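Local structure of inositol monophosphatase family protein (Staphylococcus aureus subsp. aureus MSSA476, 4I3Y) at residues I163-Q168 with D173-L178; A218-A223 with L228-L233; K133-I138 with V198-F203. The protein probably hydrolyses inositol monophosphates to inositol and phosphate with the help of magnesium, and belongs to a lithium-inhibited enzyme family. All blocks are in the same frame, centred on the assembly; numbering follows the deposited sequence.

Interaction 1: residues I163-Q168 with D173-L178; sequences ISFNAQ and DTVQDL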
ATOM      1  N   ILE A 163      -1.737   0.278 -12.104  1.00 16.91           N
ATOM      2  CA  ILE A 163      -0.801   1.409 -12.165  1.00 18.04           C
ATOM      3  C   ILE A 163      -0.909   2.306 -10.987  1.00 16.95           C
ATOM      4  O   ILE A 163      -1.917   2.288 -10.272  1.00 15.74           O
ATOM      5  CB  ILE A 163      -0.916   2.285 -13.416  1.00 22.27           C
ATOM      6  CG1 ILE A 163      -2.319   2.827 -13.622  1.00 23.00           C
ATOM      7  CG2 ILE A 163      -0.420   1.528 -14.629  1.00 30.24           C
ATOM      8  CD1 ILE A 163      -2.206   3.811 -14.789  1.00 27.82           C
ATOM      9  N   SER A 164       0.134   3.110 -10.805  1.00 15.58           N
ATOM     10  CA  SER A 164       0.273   3.928  -9.631  1.00 14.61           C
ATOM     11  C   SER A 164       0.787   5.313 -10.017  1.00 13.61           C
ATOM     12  O   SER A 164       1.725   5.467 -10.850  1.00 12.74           O
ATOM     13  CB  SER A 164       1.275   3.201  -8.720  1.00 15.01           C
ATOM     14  OG  SER A 164       2.000   4.051  -7.873  1.00 16.14           O
ATOM     15  N   PHE A 165       0.187   6.338  -9.418  1.00 13.03           N
ATOM     16  CA  PHE A 165       0.574   7.715  -9.705  1.00 13.39           C
ATOM     17  C   PHE A 165      -0.209   8.579  -8.741  1.00 14.52           C
ATOM     18  O   PHE A 165      -1.180   8.086  -8.100  1.00 12.46           O
ATOM     19  CB  PHE A 165       0.272   8.115 -11.178  1.00 13.49           C
ATOM     20  CG  PHE A 165      -1.191   7.970 -11.573  1.00 13.46           C
ATOM     21  CD1 PHE A 165      -2.090   9.031 -11.400  1.00 14.07           C
ATOM     22  CD2 PHE A 165      -1.655   6.798 -12.154  1.00 12.88           C
ATOM     23  CE1 PHE A 165      -3.434   8.905 -11.756  1.00 13.87           C
ATOM     24  CE2 PHE A 165      -3.002   6.657 -12.518  1.00 13.35           C
ATOM     25  CZ  PHE A 165      -3.893   7.706 -12.287  1.00 13.72           C
ATOM     26  N   ASN A 166       0.232   9.838  -8.610  1.00 14.95           N
ATOM     27  CA  ASN A 166      -0.441  10.827  -7.750  1.00 16.06           C
ATOM     28  C   ASN A 166      -1.545  11.455  -8.596  1.00 16.77           C
ATOM     29  O   ASN A 166      -1.294  12.257  -9.510  1.00 15.74           O
ATOM     30  CB  ASN A 166       0.562  11.861  -7.215  1.00 17.47           C
ATOM     31  CG  ASN A 166      -0.089  12.937  -6.340  1.00 17.00           C
ATOM     32  OD1 ASN A 166      -1.300  12.967  -6.146  1.00 15.90           O
ATOM     33  ND2 ASN A 166       0.730  13.818  -5.801  1.00 19.29           N
ATOM     34  N   ALA A 167      -2.773  11.052  -8.305  1.00 15.20           N
ATOM     35  CA  ALA A 167      -3.933  11.482  -9.107  1.00 16.85           C
ATOM     36  C   ALA A 167      -4.354  12.934  -8.742  1.00 18.57           C
ATOM     37  O   ALA A 167      -5.298  13.492  -9.348  1.00 19.45           O
ATOM     38  CB  ALA A 167      -5.087  10.529  -8.869  1.00 14.17           C
ATOM     39  N   GLN A 168      -3.702  13.533  -7.744  1.00 17.42           N
ATOM     40  CA  GLN A 168      -4.157  14.848  -7.232  1.00 17.41           C
ATOM     41  C   GLN A 168      -3.440  15.949  -7.943  1.00 18.97           C
ATOM     42  O   GLN A 168      -3.757  17.102  -7.774  1.00 18.75           O
ATOM     43  CB  GLN A 168      -3.878  15.035  -5.743  1.00 18.06           C
ATOM     44  CG  GLN A 168      -4.332  13.889  -4.885  1.00 19.27           C
ATOM     45  CD  GLN A 168      -4.168  14.161  -3.407  1.00 21.40           C
ATOM     46  OE1 GLN A 168      -3.734  13.306  -2.653  1.00 22.65           O
ATOM     47  NE2 GLN A 168      -4.486  15.359  -3.006  1.00 20.77           N
ATOM     48  N   ASP A 173      -9.005  14.429 -16.701  1.00 19.76           N
ATOM     49  CA  ASP A 173      -9.345  13.671 -17.893  1.00 20.89           C
ATOM     50  C   ASP A 173      -8.262  12.673 -18.067  1.00 18.79           C
ATOM     51  O   ASP A 173      -8.525  11.541 -18.394  1.00 17.74           O
ATOM     52  CB  ASP A 173      -9.325  14.524 -19.158  1.00 23.97           C
ATOM     53  CG  ASP A 173     -10.669  14.986 -19.561  1.00 32.31           C
ATOM     54  OD1 ASP A 173     -11.542  15.190 -18.685  1.00 31.48           O
ATOM     55  OD2 ASP A 173     -10.841  15.166 -20.782  1.00 37.15           O
ATOM     56  N   THR A 174      -7.027  13.113 -17.883  1.00 18.64           N
ATOM     57  CA  THR A 174      -5.931  12.153 -18.023  1.00 19.38           C
ATOM     58  C   THR A 174      -5.863  11.128 -16.907  1.00 17.97           C
ATOM     59  O   THR A 174      -5.648   9.950 -17.157  1.00 17.85           O
ATOM     60  CB  THR A 174      -4.570  12.727 -18.551  1.00 21.50           C
ATOM     61  OG1 THR A 174      -3.452  12.009 -18.016  1.00 21.90           O
ATOM     62  CG2 THR A 174      -4.400  14.190 -18.443  1.00 16.63           C
ATOM     63  N   VAL A 175      -6.218  11.541 -15.698  1.00 16.97           N
ATOM     64  CA  VAL A 175      -6.436  10.535 -14.643  1.00 16.49           C
ATOM     65  C   VAL A 175      -7.493   9.485 -15.064  1.00 16.52           C
ATOM     66  O   VAL A 175      -7.296   8.267 -14.957  1.00 16.36           O
ATOM     67  CB  VAL A 175      -6.865  11.217 -13.328  1.00 16.19           C
ATOM     68  CG1 VAL A 175      -7.230  10.135 -12.301  1.00 15.49           C
ATOM     69  CG2 VAL A 175      -5.728  12.098 -12.790  1.00 15.21           C
ATOM     70  N   GLN A 176      -8.630   9.960 -15.553  1.00 17.51           N
ATOM     71  CA  GLN A 176      -9.677   9.044 -16.050  1.00 17.40           C
ATOM     72  C   GLN A 176      -9.140   8.104 -17.159  1.00 16.67           C
ATOM     73  O   GLN A 176      -9.380   6.867 -17.141  1.00 16.82           O
ATOM     74  CB  GLN A 176     -10.930   9.834 -16.453  1.00 18.82           C
ATOM     75  CG  GLN A 176     -12.182   8.966 -16.760  1.00 21.72           C
ATOM     76  CD  GLN A 176     -12.698   8.168 -15.570  1.00 22.44           C
ATOM     77  OE1 GLN A 176     -12.573   6.947 -15.542  1.00 30.11           O
ATOM     78  NE2 GLN A 176     -13.267   8.831 -14.599  1.00 22.98           N
ATOM     79  N   ASP A 177      -8.344   8.636 -18.085  1.00 15.80           N
ATOM     80  CA  ASP A 177      -7.857   7.804 -19.175  1.00 15.47           C
ATOM     81  C   ASP A 177      -6.924   6.716 -18.668  1.00 15.28           C
ATOM     82  O   ASP A 177      -6.935   5.589 -19.216  1.00 15.49           O
ATOM     83  CB  ASP A 177      -7.198   8.595 -20.305  1.00 16.42           C
ATOM     84  CG  ASP A 177      -8.179   9.532 -21.006  1.00 18.15           C
ATOM     85  OD1 ASP A 177      -9.401   9.235 -20.976  1.00 18.86           O
ATOM     86  OD2 ASP A 177      -7.712  10.582 -21.559  1.00 18.57           O
ATOM     87  N   LEU A 178      -6.135   7.037 -17.637  1.00 14.42           N
ATOM     88  CA  LEU A 178      -5.206   6.054 -17.045  1.00 13.02           C
ATOM     89  C   LEU A 178      -6.002   4.967 -16.302  1.00 13.65           C
ATOM     90  O   LEU A 178      -5.693   3.766 -16.420  1.00 14.46           O
ATOM     91  CB  LEU A 178      -4.231   6.782 -16.098  1.00 12.94           C
ATOM     92  CG  LEU A 178      -3.212   7.742 -16.751  1.00 13.41           C
ATOM     93  CD1 LEU A 178      -2.548   8.652 -15.720  1.00 12.56           C
ATOM     94  CD2 LEU A 178      -2.153   6.915 -17.441  1.00 12.74           C
TER
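Leu178 lays one methyl over a face of the Phe165 ring: CD1 sits 3.9 Å from the ring centroid and 15° off the normal, a CH-pi contact displaced toward the rim. The ring is approached differently by Val175, which meets it at the edge, near the ring plane, with CG1 4.0 Å from Phe165 CE1. One aromatic side chain thus touches two successive turns of the helix. Phe165 CG stands between its own backbone N and carbonyl carbon (chi1 58°), a torsion that sets the ring against Val175 and Leu178. The contact belongs to a beta-alpha-beta unit in which strand 162-164 passes through helix 172-181 to strand 184-185; the strand end and the following loop pack on the helix that starts a few residues later. On the strand itself, Ile163 crosses Leu178 at about a right angle, CD1 lying 3.8 Å from Leu178 CB. At the other end the small Ala167 meets the branched Val175, CB to CG1 at 4.1 Å, while Val175 CG2 comes to 3.7 Å from Ala167 O. The chain bends here through an Asx turn, Gln168 N donating to Asn166 OD1 at 2.9 Å. Tyr185 adds an edge-to-face ring contact to Phe165, and Phe179 of the second subunit packs on Ala167.

Interaction 2: residues A218-A223 with L228-L233; sequences AQFLFA and LKMTTL
The short connection from helix 219-225 into strand 229-232, an outermost strand of the five-stranded sheet within this chain, folds the strand back beside the helix that precedes it. The segment axes approach to 8.3 Å with 134° between their directions. Met230 bridges the gap. Its CG is anti to the backbone N and the chain beyond stays extended, which carries the sulfur and terminal methyl to the helix. There the methyl is centred on Phe220: CE lies 3.6 Å from the ring centroid and only 3° off the normal, nearly equidistant from all six ring carbons. The sulfur lies farther back over the same face, SD being 4.5 Å from that centroid, so a CH-pi contact and a Met-aromatic contact share one side chain. The ring and the thioether chain cross at about a right angle. SD also rests against the helix backbone, 3.5 Å from Phe220 N, and touches Gln219 CB as well. The amide of Gln219 turns elsewhere, its NE2 donating to Asp215 O and Ser195 OG.

Closer to the turn, the small side chain of Ala223 meets both Met230 and Leu228, its CB standing 3.8 Å from Met230 CB and 3.9 Å from Leu228 CB. Here the backbones are also joined: Leu228 N donates to Ala223 O at 2.9 Å, with an N-H...O angle of 159°. From the adjacent strand 246-249, Ile248 packs on Leu228 and Phe246 on Met230. The Met-aromatic contact of Met230 with Phe220 thus packs helix 219-225 against the edge strand 229-232, in keeping with the layered alpha/beta build of the protein.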
ATOM      1  N   ALA A 218      18.004   5.687  -7.058  1.00 12.78           N
ATOM      2  CA  ALA A 218      18.342   4.255  -7.053  1.00 12.24           C
ATOM      3  C   ALA A 218      17.729   3.486  -8.220  1.00 12.24           C
ATOM      4  O   ALA A 218      18.268   2.451  -8.655  1.00 12.44           O
ATOM      5  CB  ALA A 218      17.841   3.638  -5.750  1.00 11.92           C
ATOM      6  N   GLN A 219      16.576   3.972  -8.682  1.00 11.24           N
ATOM      7  CA  GLN A 219      15.776   3.274  -9.643  1.00 12.30           C
ATOM      8  C   GLN A 219      16.466   3.075 -11.013  1.00 13.36           C
ATOM      9  O   GLN A 219      16.177   2.069 -11.715  1.00 12.58           O
ATOM     10  CB  GLN A 219      14.426   3.984  -9.827  1.00 12.19           C
ATOM     11  CG  GLN A 219      13.470   3.873  -8.638  1.00 11.98           C
ATOM     12  CD  GLN A 219      13.609   5.001  -7.642  1.00 13.01           C
ATOM     13  OE1 GLN A 219      14.731   5.315  -7.173  1.00 12.92           O
ATOM     14  NE2 GLN A 219      12.469   5.564  -7.215  1.00 13.13           N
ATOM     15  N   PHE A 220      17.357   4.009 -11.407  1.00 13.31           N
ATOM     16  CA  PHE A 220      18.103   3.841 -12.680  1.00 13.50           C
ATOM     17  C   PHE A 220      18.728   2.488 -12.785  1.00 14.28           C
ATOM     18  O   PHE A 220      18.579   1.816 -13.794  1.00 16.82           O
ATOM     19  CB  PHE A 220      19.233   4.869 -12.846  1.00 12.88           C
ATOM     20  CG  PHE A 220      18.748   6.292 -13.091  1.00 13.44           C
ATOM     21  CD1 PHE A 220      18.428   6.721 -14.375  1.00 13.56           C
ATOM     22  CD2 PHE A 220      18.651   7.214 -12.027  1.00 13.62           C
ATOM     23  CE1 PHE A 220      17.993   8.036 -14.573  1.00 14.20           C
ATOM     24  CE2 PHE A 220      18.213   8.497 -12.229  1.00 12.73           C
ATOM     25  CZ  PHE A 220      17.858   8.907 -13.512  1.00 13.38           C
ATOM     26  N   LEU A 221      19.484   2.077 -11.767  1.00 13.87           N
ATOM     27  CA  LEU A 221      20.206   0.802 -11.921  1.00 13.07           C
ATOM     28  C   LEU A 221      19.255  -0.387 -11.843  1.00 12.68           C
ATOM     29  O   LEU A 221      19.444  -1.408 -12.562  1.00 11.72           O
ATOM     30  CB  LEU A 221      21.344   0.722 -10.877  1.00 12.97           C
ATOM     31  CG  LEU A 221      22.212  -0.507 -10.925  1.00 13.44           C
ATOM     32  CD1 LEU A 221      22.849  -0.573 -12.288  1.00 15.45           C
ATOM     33  CD2 LEU A 221      23.287  -0.453  -9.819  1.00 13.49           C
ATOM     34  N   PHE A 222      18.190  -0.266 -11.007  1.00 12.76           N
ATOM     35  CA  PHE A 222      17.161  -1.305 -11.001  1.00 12.04           C
ATOM     36  C   PHE A 222      16.562  -1.480 -12.391  1.00 13.24           C
ATOM     37  O   PHE A 222      16.333  -2.608 -12.817  1.00 13.36           O
ATOM     38  CB  PHE A 222      16.086  -1.039  -9.938  1.00 12.41           C
ATOM     39  CG  PHE A 222      16.540  -1.316  -8.509  1.00 13.05           C
ATOM     40  CD1 PHE A 222      16.447  -2.603  -7.964  1.00 14.83           C
ATOM     41  CD2 PHE A 222      17.013  -0.296  -7.700  1.00 13.66           C
ATOM     42  CE1 PHE A 222      16.888  -2.862  -6.665  1.00 15.14           C
ATOM     43  CE2 PHE A 222      17.445  -0.539  -6.393  1.00 13.70           C
ATOM     44  CZ  PHE A 222      17.359  -1.813  -5.865  1.00 14.64           C
ATOM     45  N   ALA A 223      16.268  -0.364 -13.073  1.00 13.76           N
ATOM     46  CA  ALA A 223      15.574  -0.406 -14.367  1.00 14.97           C
ATOM     47  C   ALA A 223      16.513  -1.044 -15.417  1.00 15.54           C
ATOM     48  O   ALA A 223      16.108  -1.930 -16.162  1.00 15.65           O
ATOM     49  CB  ALA A 223      15.149   1.009 -14.803  1.00 13.20           C
ATOM     50  N   LEU A 228      13.582  -2.737 -17.228  1.00 17.78           N
ATOM     51  CA  LEU A 228      12.402  -1.845 -17.093  1.00 18.43           C
ATOM     52  C   LEU A 228      12.644  -0.627 -17.916  1.00 20.27           C
ATOM     53  O   LEU A 228      13.803  -0.308 -18.128  1.00 22.33           O
ATOM     54  CB  LEU A 228      12.243  -1.380 -15.625  1.00 17.79           C
ATOM     55  CG  LEU A 228      12.227  -2.484 -14.539  1.00 16.72           C
ATOM     56  CD1 LEU A 228      12.111  -1.890 -13.152  1.00 16.24           C
ATOM     57  CD2 LEU A 228      11.138  -3.538 -14.787  1.00 15.54           C
ATOM     58  N   LYS A 229      11.587   0.078 -18.348  1.00 18.58           N
ATOM     59  CA  LYS A 229      11.737   1.386 -18.969  1.00 20.35           C
ATOM     60  C   LYS A 229      11.660   2.447 -17.902  1.00 20.91           C
ATOM     61  O   LYS A 229      10.697   2.445 -17.100  1.00 22.43           O
ATOM     62  CB  LYS A 229      10.626   1.653 -20.008  1.00 20.20           C
ATOM     63  CG  LYS A 229      10.567   0.623 -21.104  1.00 23.91           C
ATOM     64  CD  LYS A 229      11.821   0.658 -21.963  1.00 29.43           C
ATOM     65  CE  LYS A 229      11.708  -0.253 -23.174  1.00 32.70           C
ATOM     66  NZ  LYS A 229      13.035  -0.389 -23.850  1.00 37.36           N
ATOM     67  N   MET A 230      12.671   3.313 -17.840  1.00 17.96           N
ATOM     68  CA  MET A 230      12.624   4.450 -16.945  1.00 16.87           C
ATOM     69  C   MET A 230      13.035   5.655 -17.749  1.00 18.33           C
ATOM     70  O   MET A 230      14.180   5.716 -18.233  1.00 17.18           O
ATOM     71  CB  MET A 230      13.527   4.261 -15.749  1.00 17.32           C
ATOM     72  CG  MET A 230      13.636   5.484 -14.833  1.00 15.72           C
ATOM     73  SD  MET A 230      14.641   5.082 -13.352  1.00 19.49           S
ATOM     74  CE  MET A 230      14.837   6.722 -12.703  1.00 13.68           C
ATOM     75  N   THR A 231      12.080   6.569 -17.954  1.00 17.24           N
ATOM     76  CA  THR A 231      12.251   7.681 -18.906  1.00 16.50           C
ATOM     77  C   THR A 231      11.549   8.956 -18.401  1.00 17.20           C
ATOM     78  O   THR A 231      10.779   8.961 -17.412  1.00 15.01           O
ATOM     79  CB  THR A 231      11.630   7.326 -20.289  1.00 17.23           C
ATOM     80  OG1 THR A 231      10.190   7.268 -20.194  1.00 19.26           O
ATOM     81  CG2 THR A 231      12.139   6.000 -20.817  1.00 16.59           C
ATOM     82  N   THR A 232      11.811  10.056 -19.077  1.00 17.03           N
ATOM     83  CA  THR A 232      11.024  11.251 -18.858  1.00 17.69           C
ATOM     84  C   THR A 232       9.642  10.956 -19.517  1.00 17.58           C
ATOM     85  O   THR A 232       9.454   9.951 -20.222  1.00 16.69           O
ATOM     86  CB  THR A 232      11.653  12.457 -19.569  1.00 18.14           C
ATOM     87  OG1 THR A 232      11.477  12.261 -20.967  1.00 19.37           O
ATOM     88  CG2 THR A 232      13.158  12.565 -19.252  1.00 21.49           C
ATOM     89  N   LEU A 233       8.667  11.815 -19.284  1.00 17.84           N
ATOM     90  CA  LEU A 233       7.336  11.519 -19.772  1.00 18.68           C
ATOM     91  C   LEU A 233       7.262  11.836 -21.289  1.00 23.39           C
ATOM     92  O   LEU A 233       6.239  11.586 -21.957  1.00 24.02           O
ATOM     93  CB  LEU A 233       6.292  12.242 -18.937  1.00 16.14           C
ATOM     94  CG  LEU A 233       6.256  11.865 -17.455  1.00 15.58           C
ATOM     95  CD1 LEU A 233       5.247  12.732 -16.707  1.00 14.65           C
ATOM     96  CD2 LEU A 233       5.919  10.405 -17.215  1.00 13.99           C
TER

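Interaction 3: residues K133-I138 with V198-F203; sequences KLYKAI and VAKGQF
The ammonium nitrogen of Lys200 is shared between two acceptors, Tyr135 OH across the contact and Gln202 OE1 on its own segment. NZ lies 2.9 Å from Gln202 OE1 and 3.1 Å from Tyr135 OH, and both hydrogen bonds are weak. The lysine occupies two conformers in the crystal and the geometry is that of one of them, so this grip is tentative. In that conformer the chain bends at its third torsion (chi3 -93°), which swings the terminal part out of line and brings NZ to the phenol. Tyr135 projects from strand 133-138 and meets the lysine chain at about a right angle. The last methylene of the lysine lies obliquely to the ring, CE being 3.9 Å from Tyr135 CZ, so nearly all of the contact is made by the phenol end of the tyrosine.

Lys133 NZ stands 4.8 Å from Lys200 NZ, and Glu107 of the second subunit lies at long, weak ion-pair range of both, so the two ammonium groups probably share its charge. Gln202 accepts from Lys200 through OE1 and donates through NE2 to Glu107 of the second subunit.

Behind the lysine the helix ends. Gly201 takes a positive phi (88°) and completes a Schellman motif, with Gly201 N bonded to Val198 O at 2.8 Å. This turn places Gln202 just beyond the helix, where its OE1 can receive the lysine. Met196, one turn back on the helix, packs on Tyr135. The result is a polar tie between a strand of the seven-stranded sheet and the C-terminal end of helix 191-200, closed by a Schellman motif, at the interface between the two subunits.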
ATOM      1  N   LYS A 133      12.920  -4.927   4.382  1.00 18.04           N
ATOM      2  CA  LYS A 133      13.233  -5.446   3.055  1.00 18.13           C
ATOM      3  C   LYS A 133      14.205  -4.483   2.397  1.00 16.57           C
ATOM      4  O   LYS A 133      13.817  -3.363   2.041  1.00 16.35           O
ATOM      5  CB  LYS A 133      11.935  -5.636   2.196  1.00 18.60           C
ATOM      6  CG  LYS A 133      11.069  -6.850   2.627  1.00 20.76           C
ATOM      7  CD  LYS A 133       9.844  -7.171   1.734  1.00 23.13           C
ATOM      8  CE  LYS A 133       8.629  -6.317   2.088  1.00 28.25           C
ATOM      9  NZ  LYS A 133       7.345  -6.403   1.274  1.00 30.58           N
ATOM     10  N   LEU A 134      15.458  -4.929   2.258  1.00 16.51           N
ATOM     11  CA  LEU A 134      16.537  -4.178   1.621  1.00 14.83           C
ATOM     12  C   LEU A 134      16.593  -4.548   0.146  1.00 14.60           C
ATOM     13  O   LEU A 134      16.998  -5.657  -0.234  1.00 15.66           O
ATOM     14  CB  LEU A 134      17.897  -4.425   2.309  1.00 15.00           C
ATOM     15  CG  LEU A 134      19.087  -3.667   1.665  1.00 15.37           C
ATOM     16  CD1 LEU A 134      18.834  -2.169   1.623  1.00 14.46           C
ATOM     17  CD2 LEU A 134      20.363  -3.866   2.496  1.00 16.10           C
ATOM     18  N   TYR A 135      16.073  -3.648  -0.706  1.00 13.64           N
ATOM     19  CA  TYR A 135      16.249  -3.819  -2.140  1.00 12.64           C
ATOM     20  C   TYR A 135      17.646  -3.270  -2.494  1.00 11.71           C
ATOM     21  O   TYR A 135      17.985  -2.129  -2.133  1.00 12.91           O
ATOM     22  CB  TYR A 135      15.160  -3.127  -2.968  1.00 11.53           C
ATOM     23  CG  TYR A 135      13.755  -3.623  -2.632  1.00 11.61           C
ATOM     24  CD1 TYR A 135      13.220  -4.698  -3.339  1.00 12.01           C
ATOM     25  CD2 TYR A 135      12.989  -3.047  -1.609  1.00 10.99           C
ATOM     26  CE1 TYR A 135      11.946  -5.196  -3.046  1.00 13.14           C
ATOM     27  CE2 TYR A 135      11.694  -3.553  -1.300  1.00 12.78           C
ATOM     28  CZ  TYR A 135      11.186  -4.620  -2.055  1.00 12.07           C
ATOM     29  OH  TYR A 135       9.961  -5.191  -1.831  1.00 13.86           O
ATOM     30  N   LYS A 136      18.429  -4.047  -3.234  1.00 11.22           N
ATOM     31  CA  LYS A 136      19.710  -3.491  -3.706  1.00 12.43           C
ATOM     32  C   LYS A 136      19.993  -3.929  -5.124  1.00 13.62           C
ATOM     33  O   LYS A 136      19.523  -4.992  -5.548  1.00 14.11           O
ATOM     34  CB  LYS A 136      20.862  -3.887  -2.775  1.00 11.75           C
ATOM     35  CG  LYS A 136      21.186  -5.380  -2.797  1.00 13.16           C
ATOM     36  CD  LYS A 136      22.401  -5.663  -1.895  1.00 14.52           C
ATOM     37  CE  LYS A 136      22.892  -7.120  -2.062  1.00 14.94           C
ATOM     38  NZ  LYS A 136      24.059  -7.296  -1.151  1.00 15.61           N
ATOM     39  N   ALA A 137      20.730  -3.082  -5.840  1.00 14.29           N
ATOM     40  CA  ALA A 137      21.183  -3.340  -7.197  1.00 15.16           C
ATOM     41  C   ALA A 137      22.708  -3.097  -7.241  1.00 16.33           C
ATOM     42  O   ALA A 137      23.204  -2.074  -6.730  1.00 15.94           O
ATOM     43  CB  ALA A 137      20.469  -2.424  -8.147  1.00 12.93           C
ATOM     44  N   ILE A 138      23.438  -4.076  -7.807  1.00 18.34           N
ATOM     45  CA  ILE A 138      24.898  -4.014  -7.926  1.00 16.81           C
ATOM     46  C   ILE A 138      25.323  -4.364  -9.319  1.00 16.23           C
ATOM     47  O   ILE A 138      25.039  -5.481  -9.785  1.00 17.32           O
ATOM     48  CB  ILE A 138      25.616  -5.019  -7.002  1.00 18.66           C
ATOM     49  CG1 ILE A 138      25.357  -4.667  -5.541  1.00 18.80           C
ATOM     50  CG2 ILE A 138      27.127  -5.097  -7.360  1.00 16.46           C
ATOM     51  CD1 ILE A 138      24.458  -5.654  -4.882  1.00 19.91           C
ATOM     52  N   VAL A 198       6.918  -1.935  -9.338  1.00 12.31           N
ATOM     53  CA  VAL A 198       7.066  -2.105 -10.816  1.00 12.73           C
ATOM     54  C   VAL A 198       8.168  -3.146 -11.061  1.00 12.73           C
ATOM     55  O   VAL A 198       7.984  -4.096 -11.846  1.00 14.30           O
ATOM     56  CB  VAL A 198       7.333  -0.757 -11.531  1.00 12.50           C
ATOM     57  CG1 VAL A 198       7.609  -0.978 -13.034  1.00 12.17           C
ATOM     58  CG2 VAL A 198       6.143   0.205 -11.358  1.00 13.01           C
ATOM     59  N   ALA A 199       9.262  -3.031 -10.299  1.00 12.74           N
ATOM     60  CA  ALA A 199      10.471  -3.880 -10.524  1.00 13.31           C
ATOM     61  C   ALA A 199      10.127  -5.330 -10.251  1.00 13.26           C
ATOM     62  O   ALA A 199      10.616  -6.206 -10.934  1.00 14.49           O
ATOM     63  CB  ALA A 199      11.626  -3.435  -9.645  1.00 12.88           C
ATOM     64  N   LYS A 200       9.249  -5.538  -9.266  0.50 13.33           N
ATOM     65  CA  LYS A 200       8.796  -6.852  -8.829  0.50 12.83           C
ATOM     66  C   LYS A 200       7.797  -7.402  -9.834  0.50 12.43           C
ATOM     67  O   LYS A 200       7.602  -8.619  -9.885  0.50 12.49           O
ATOM     68  CB  LYS A 200       8.126  -6.743  -7.433  0.50 12.20           C
ATOM     69  CG  LYS A 200       9.113  -6.624  -6.263  0.50 12.73           C
ATOM     70  CD  LYS A 200       8.392  -6.584  -4.898  0.50 12.24           C
ATOM     71  CE  LYS A 200       8.128  -5.149  -4.443  0.50 12.28           C
ATOM     72  NZ  LYS A 200       7.221  -4.934  -3.245  0.50 11.03           N
ATOM     73  N   GLY A 201       7.169  -6.517 -10.622  1.00 12.19           N
ATOM     74  CA  GLY A 201       6.107  -6.937 -11.560  1.00 12.42           C
ATOM     75  C   GLY A 201       4.683  -6.957 -10.975  1.00 13.17           C
ATOM     76  O   GLY A 201       3.762  -7.461 -11.627  1.00 12.87           O
ATOM     77  N   GLN A 202       4.511  -6.388  -9.750  1.00 12.68           N
ATOM     78  CA  GLN A 202       3.197  -6.155  -9.067  1.00 12.38           C
ATOM     79  C   GLN A 202       2.397  -4.960  -9.673  1.00 12.70           C
ATOM     80  O   GLN A 202       1.182  -5.044  -9.780  1.00 13.67           O
ATOM     81  CB  GLN A 202       3.417  -5.867  -7.543  1.00 11.72           C
ATOM     82  CG  GLN A 202       4.235  -6.975  -6.864  1.00 13.11           C
ATOM     83  CD  GLN A 202       4.597  -6.540  -5.457  1.00 13.16           C
ATOM     84  OE1 GLN A 202       5.332  -5.560  -5.291  1.00 13.73           O
ATOM     85  NE2 GLN A 202       4.075  -7.237  -4.447  1.00 12.05           N
ATOM     86  N   PHE A 203       3.084  -3.890 -10.087  1.00 12.23           N
ATOM     87  CA  PHE A 203       2.488  -2.773 -10.847  1.00 11.92           C
ATOM     88  C   PHE A 203       3.085  -2.790 -12.264  1.00 12.82           C
ATOM     89  O   PHE A 203       4.241  -3.186 -12.432  1.00 11.65           O
ATOM     90  CB  PHE A 203       2.890  -1.427 -10.180  1.00 11.29           C
ATOM     91  CG  PHE A 203       2.270  -1.187  -8.815  1.00 10.57           C
ATOM     92  CD1 PHE A 203       1.295  -2.024  -8.320  1.00  9.90           C
ATOM     93  CD2 PHE A 203       2.582  -0.014  -8.104  1.00 10.25           C
ATOM     94  CE1 PHE A 203       0.705  -1.770  -7.049  1.00 10.54           C
ATOM     95  CE2 PHE A 203       2.009   0.262  -6.876  1.00 10.13           C
ATOM     96  CZ  PHE A 203       1.073  -0.634  -6.330  1.00 10.15           C
TER

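Interactions 2 and 3 are neighbours, with centres 12 Å apart: Phe222 CZ of helix 219-225 lies 3.5 Å from Lys136 C of strand 133-138, and Leu228 CD1 lies 3.7 Å from Ala199 CA of helix 191-200. Both segments of interaction 2 thus touch interaction 3, one at the strand and the other at helix 191-200. Interaction 1 is more remote, its centre 23 Å from that of interaction 3, yet Ser164 CB meets Phe203 CD2 at 3.5 Å. Interactions 1 and 2 do not touch but reach the same five-stranded sheet, while 1 and 3 both meet the second subunit. A bound magnesium ion lies about 11 Å from the side chain of Gln219 in interaction 2.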